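Local coordinates for protein putative oxidoreductase (Magnetospirillum magnetotacticum, PDB 3C1A) that is a putative oxidoreductase of the Gfo/Idh/MocA type that probably binds a nicotinamide adenine dinucleotide cofactor through its Rossmann-fold domain, at residues 33-45 with 55-69. Numbering follows the deposited sequence.
Sequences PGAALVRLASSNP and CVIESDWRSVVSAPE
Arg39 reaches from strand 35-42 between two glutamates of 55-69, and its long, multiply donating side chain suits the salt-bridge network they form. It grips Glu69 side-on in a bidentate salt bridge: NE meets the syn lone pair of OE2 at 2.8 Å, while NH2 gives a nearly straight bond to OE1 (3.0 Å). NH1 turns to Glu58 for a second salt bridge, meeting OE2 at 2.8 Å through a more bent bond (137°). With CG anti to its carbonyl carbon (chi1 -52°) and the chain extended to NE, Arg39 brings one face of its guanidinium against the small methyl of Ala67, whose CB is displaced toward the rim and lies 3.2 Å from Arg39 NE. A lysine in its place would probably hold only one carboxylate well, leaving the other without its charged mate.

Parallel pairing joins the backbones: Val56 N binds Val38 O, Val56 O accepts from Leu40 N at 2.9 Å, and Leu40 O accepts from Glu58 N.

Apolar contacts accompany the pairing. Cys55 SG, compact and polarisable, lies 3.8 Å from Leu40 CB and also touches Leu37. On one face of the sheet Leu40 CD2 meets Ile57 CD1; on the sheet face that carries Arg39, Ala41 CB leaves room for Val64 CG2 (3.8 Å).

Helix 45-48 covers Leu40 and Ile57 within this beta-alpha-beta unit of the Rossmann fold; strand 56-58 edges the parallel sheet, and strand 11-17 flanks 35-42 on its other side.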
# COMPACT_ATOMS: atom_id res chain seq x y z
N PRO A 33 17.88 0.09 -13.14
CA PRO A 33 18.77 -0.59 -14.06
C PRO A 33 18.48 -2.08 -14.33
O PRO A 33 18.90 -2.59 -15.36
CB PRO A 33 20.14 -0.44 -13.41
CG PRO A 33 19.89 -0.20 -12.00
CD PRO A 33 18.58 0.51 -11.91
N GLY A 34 17.78 -2.76 -13.43
CA GLY A 34 17.54 -4.18 -13.58
C GLY A 34 16.20 -4.57 -14.16
O GLY A 34 15.87 -5.74 -14.21
N ALA A 35 15.42 -3.59 -14.59
CA ALA A 35 14.10 -3.83 -15.15
C ALA A 35 13.90 -2.99 -16.41
O ALA A 35 14.58 -1.96 -16.60
CB ALA A 35 13.04 -3.55 -14.12
N ALA A 36 12.96 -3.43 -17.24
CA ALA A 36 12.57 -2.77 -18.48
C ALA A 36 11.04 -2.82 -18.64
O ALA A 36 10.43 -3.85 -18.35
CB ALA A 36 13.23 -3.46 -19.66
N LEU A 37 10.42 -1.72 -19.06
CA LEU A 37 8.99 -1.72 -19.42
C LEU A 37 8.88 -2.15 -20.88
O LEU A 37 9.19 -1.38 -21.78
CB LEU A 37 8.33 -0.34 -19.18
CG LEU A 37 6.82 -0.22 -19.38
CD1 LEU A 37 6.13 -1.01 -18.31
CD2 LEU A 37 6.37 1.25 -19.40
N VAL A 38 8.45 -3.38 -21.11
CA VAL A 38 8.39 -3.95 -22.45
C VAL A 38 7.00 -3.87 -23.13
O VAL A 38 6.92 -3.93 -24.36
CB VAL A 38 8.94 -5.39 -22.47
CG1 VAL A 38 10.30 -5.45 -21.85
CG2 VAL A 38 7.98 -6.39 -21.78
N ARG A 39 5.91 -3.82 -22.35
CA ARG A 39 4.59 -3.48 -22.89
C ARG A 39 3.88 -2.56 -21.92
O ARG A 39 4.14 -2.60 -20.71
CB ARG A 39 3.68 -4.71 -23.16
CG ARG A 39 4.29 -5.80 -24.00
CD ARG A 39 3.26 -6.59 -24.82
NE ARG A 39 3.94 -7.66 -25.55
CZ ARG A 39 3.48 -8.30 -26.63
NH1 ARG A 39 2.28 -8.04 -27.11
NH2 ARG A 39 4.21 -9.28 -27.16
N LEU A 40 2.97 -1.77 -22.46
CA LEU A 40 2.11 -0.86 -21.68
C LEU A 40 0.72 -0.86 -22.24
O LEU A 40 0.53 -0.58 -23.43
CB LEU A 40 2.67 0.57 -21.79
CG LEU A 40 1.87 1.70 -21.14
CD1 LEU A 40 1.81 1.49 -19.61
CD2 LEU A 40 2.49 3.06 -21.55
N ALA A 41 -0.25 -1.25 -21.40
CA ALA A 41 -1.66 -1.09 -21.67
C ALA A 41 -2.24 0.02 -20.78
O ALA A 41 -2.46 -0.19 -19.59
CB ALA A 41 -2.37 -2.40 -21.45
N SER A 42 -2.48 1.20 -21.32
CA SER A 42 -2.98 2.32 -20.50
C SER A 42 -4.04 3.17 -21.19
O SER A 42 -3.86 3.54 -22.34
CB SER A 42 -1.84 3.25 -20.10
OG SER A 42 -2.35 4.30 -19.28
N SER A 43 -5.11 3.48 -20.47
CA SER A 43 -6.18 4.38 -20.97
C SER A 43 -5.75 5.85 -20.94
O SER A 43 -6.34 6.70 -21.60
CB SER A 43 -7.45 4.22 -20.10
OG SER A 43 -7.24 4.69 -18.77
N ASN A 44 -4.74 6.12 -20.13
CA ASN A 44 -4.32 7.47 -19.86
C ASN A 44 -3.27 7.94 -20.88
O ASN A 44 -2.17 7.41 -20.91
CB ASN A 44 -3.76 7.50 -18.44
CG ASN A 44 -3.36 8.87 -18.01
OD1 ASN A 44 -2.98 9.72 -18.83
ND2 ASN A 44 -3.45 9.12 -16.70
N PRO A 45 -3.61 8.96 -21.73
CA PRO A 45 -2.70 9.38 -22.81
C PRO A 45 -1.46 10.13 -22.31
O PRO A 45 -0.47 10.23 -23.04
CB PRO A 45 -3.59 10.29 -23.67
CG PRO A 45 -4.54 10.88 -22.71
CD PRO A 45 -4.82 9.79 -21.69
N CYS A 55 8.99 -0.38 -26.10
CA CYS A 55 7.79 -0.75 -25.36
C CYS A 55 6.59 -0.80 -26.31
O CYS A 55 6.28 0.18 -27.00
CB CYS A 55 7.54 0.20 -24.19
SG CYS A 55 6.07 -0.15 -23.23
N VAL A 56 5.89 -1.94 -26.32
CA VAL A 56 4.69 -2.13 -27.13
C VAL A 56 3.46 -1.51 -26.47
O VAL A 56 3.12 -1.82 -25.32
CB VAL A 56 4.37 -3.63 -27.33
CG1 VAL A 56 3.16 -3.79 -28.21
CG2 VAL A 56 5.55 -4.39 -27.87
N ILE A 57 2.74 -0.67 -27.23
CA ILE A 57 1.48 -0.08 -26.75
C ILE A 57 0.28 -0.97 -27.07
O ILE A 57 0.03 -1.34 -28.23
CB ILE A 57 1.26 1.33 -27.35
CG1 ILE A 57 2.47 2.22 -27.06
CG2 ILE A 57 -0.07 1.93 -26.83
CD1 ILE A 57 2.74 2.44 -25.60
N GLU A 58 -0.44 -1.33 -26.02
CA GLU A 58 -1.62 -2.15 -26.14
C GLU A 58 -2.87 -1.41 -25.71
O GLU A 58 -2.89 -0.74 -24.68
CB GLU A 58 -1.48 -3.44 -25.32
CG GLU A 58 -0.23 -4.28 -25.63
CD GLU A 58 -0.24 -4.97 -26.99
OE1 GLU A 58 -1.10 -4.66 -27.86
OE2 GLU A 58 0.66 -5.80 -27.21
N SER A 59 -3.93 -1.58 -26.47
CA SER A 59 -5.21 -1.10 -26.06
C SER A 59 -5.87 -2.16 -25.18
O SER A 59 -6.59 -1.83 -24.23
CB SER A 59 -6.06 -0.77 -27.28
OG SER A 59 -6.60 -1.97 -27.82
N ASP A 60 -5.60 -3.44 -25.47
CA ASP A 60 -6.21 -4.57 -24.75
C ASP A 60 -5.27 -5.17 -23.72
O ASP A 60 -4.20 -5.65 -24.10
CB ASP A 60 -6.62 -5.65 -25.77
CG ASP A 60 -7.61 -6.65 -25.22
OD1 ASP A 60 -7.61 -6.96 -24.00
OD2 ASP A 60 -8.40 -7.14 -26.05
N TRP A 61 -5.66 -5.15 -22.43
CA TRP A 61 -4.82 -5.69 -21.37
C TRP A 61 -4.48 -7.15 -21.60
O TRP A 61 -3.41 -7.60 -21.19
CB TRP A 61 -5.41 -5.48 -19.94
CG TRP A 61 -6.74 -6.16 -19.65
CD1 TRP A 61 -7.94 -5.60 -19.77
CD2 TRP A 61 -6.96 -7.51 -19.18
NE1 TRP A 61 -8.93 -6.50 -19.45
CE2 TRP A 61 -8.35 -7.67 -19.06
CE3 TRP A 61 -6.13 -8.56 -18.84
CZ2 TRP A 61 -8.92 -8.86 -18.64
CZ3 TRP A 61 -6.68 -9.73 -18.42
CH2 TRP A 61 -8.08 -9.88 -18.30
N ARG A 62 -5.39 -7.90 -22.24
CA ARG A 62 -5.17 -9.31 -22.53
C ARG A 62 -3.89 -9.57 -23.33
O ARG A 62 -3.25 -10.63 -23.17
CB ARG A 62 -6.37 -9.91 -23.24
CG ARG A 62 -7.56 -10.01 -22.34
CD ARG A 62 -8.79 -10.50 -23.08
NE ARG A 62 -9.96 -10.44 -22.22
CZ ARG A 62 -10.62 -9.32 -21.89
NH1 ARG A 62 -10.22 -8.14 -22.35
NH2 ARG A 62 -11.68 -9.39 -21.09
N SER A 63 -3.52 -8.64 -24.21
CA SER A 63 -2.29 -8.78 -24.98
C SER A 63 -1.04 -8.65 -24.12
O SER A 63 0.05 -9.13 -24.50
CB SER A 63 -2.24 -7.76 -26.11
OG SER A 63 -3.39 -7.91 -26.95
N VAL A 64 -1.15 -7.97 -22.99
CA VAL A 64 -0.01 -7.89 -22.07
C VAL A 64 0.23 -9.24 -21.41
O VAL A 64 1.36 -9.71 -21.37
CB VAL A 64 -0.18 -6.79 -21.03
CG1 VAL A 64 0.88 -6.92 -19.94
CG2 VAL A 64 -0.09 -5.44 -21.74
N VAL A 65 -0.84 -9.90 -20.96
CA VAL A 65 -0.69 -11.20 -20.28
C VAL A 65 -0.45 -12.38 -21.23
O VAL A 65 0.03 -13.43 -20.81
CB VAL A 65 -1.89 -11.54 -19.31
CG1 VAL A 65 -2.29 -10.32 -18.40
CG2 VAL A 65 -3.09 -12.08 -20.03
N SER A 66 -0.76 -12.22 -22.51
CA SER A 66 -0.46 -13.25 -23.51
C SER A 66 0.92 -13.10 -24.12
O SER A 66 1.29 -13.88 -24.99
CB SER A 66 -1.48 -13.25 -24.64
OG SER A 66 -2.78 -13.50 -24.14
N ALA A 67 1.67 -12.09 -23.68
CA ALA A 67 2.92 -11.70 -24.29
C ALA A 67 4.00 -12.67 -23.86
O ALA A 67 4.14 -12.91 -22.66
CB ALA A 67 3.29 -10.27 -23.86
N PRO A 68 4.74 -13.27 -24.82
CA PRO A 68 5.71 -14.31 -24.39
C PRO A 68 6.92 -13.79 -23.63
O PRO A 68 7.46 -14.48 -22.78
CB PRO A 68 6.16 -14.94 -25.72
CG PRO A 68 5.84 -13.98 -26.76
CD PRO A 68 4.73 -13.10 -26.28
N GLU A 69 7.32 -12.56 -23.95
CA GLU A 69 8.50 -11.92 -23.36
C GLU A 69 8.24 -11.21 -22.02
O GLU A 69 9.17 -10.83 -21.33
CB GLU A 69 9.12 -10.95 -24.38
CG GLU A 69 8.58 -9.47 -24.46
CD GLU A 69 7.16 -9.30 -25.01
OE1 GLU A 69 6.57 -10.27 -25.56
OE2 GLU A 69 6.63 -8.16 -24.89
O HOH W 1 7.90 -6.23 -25.74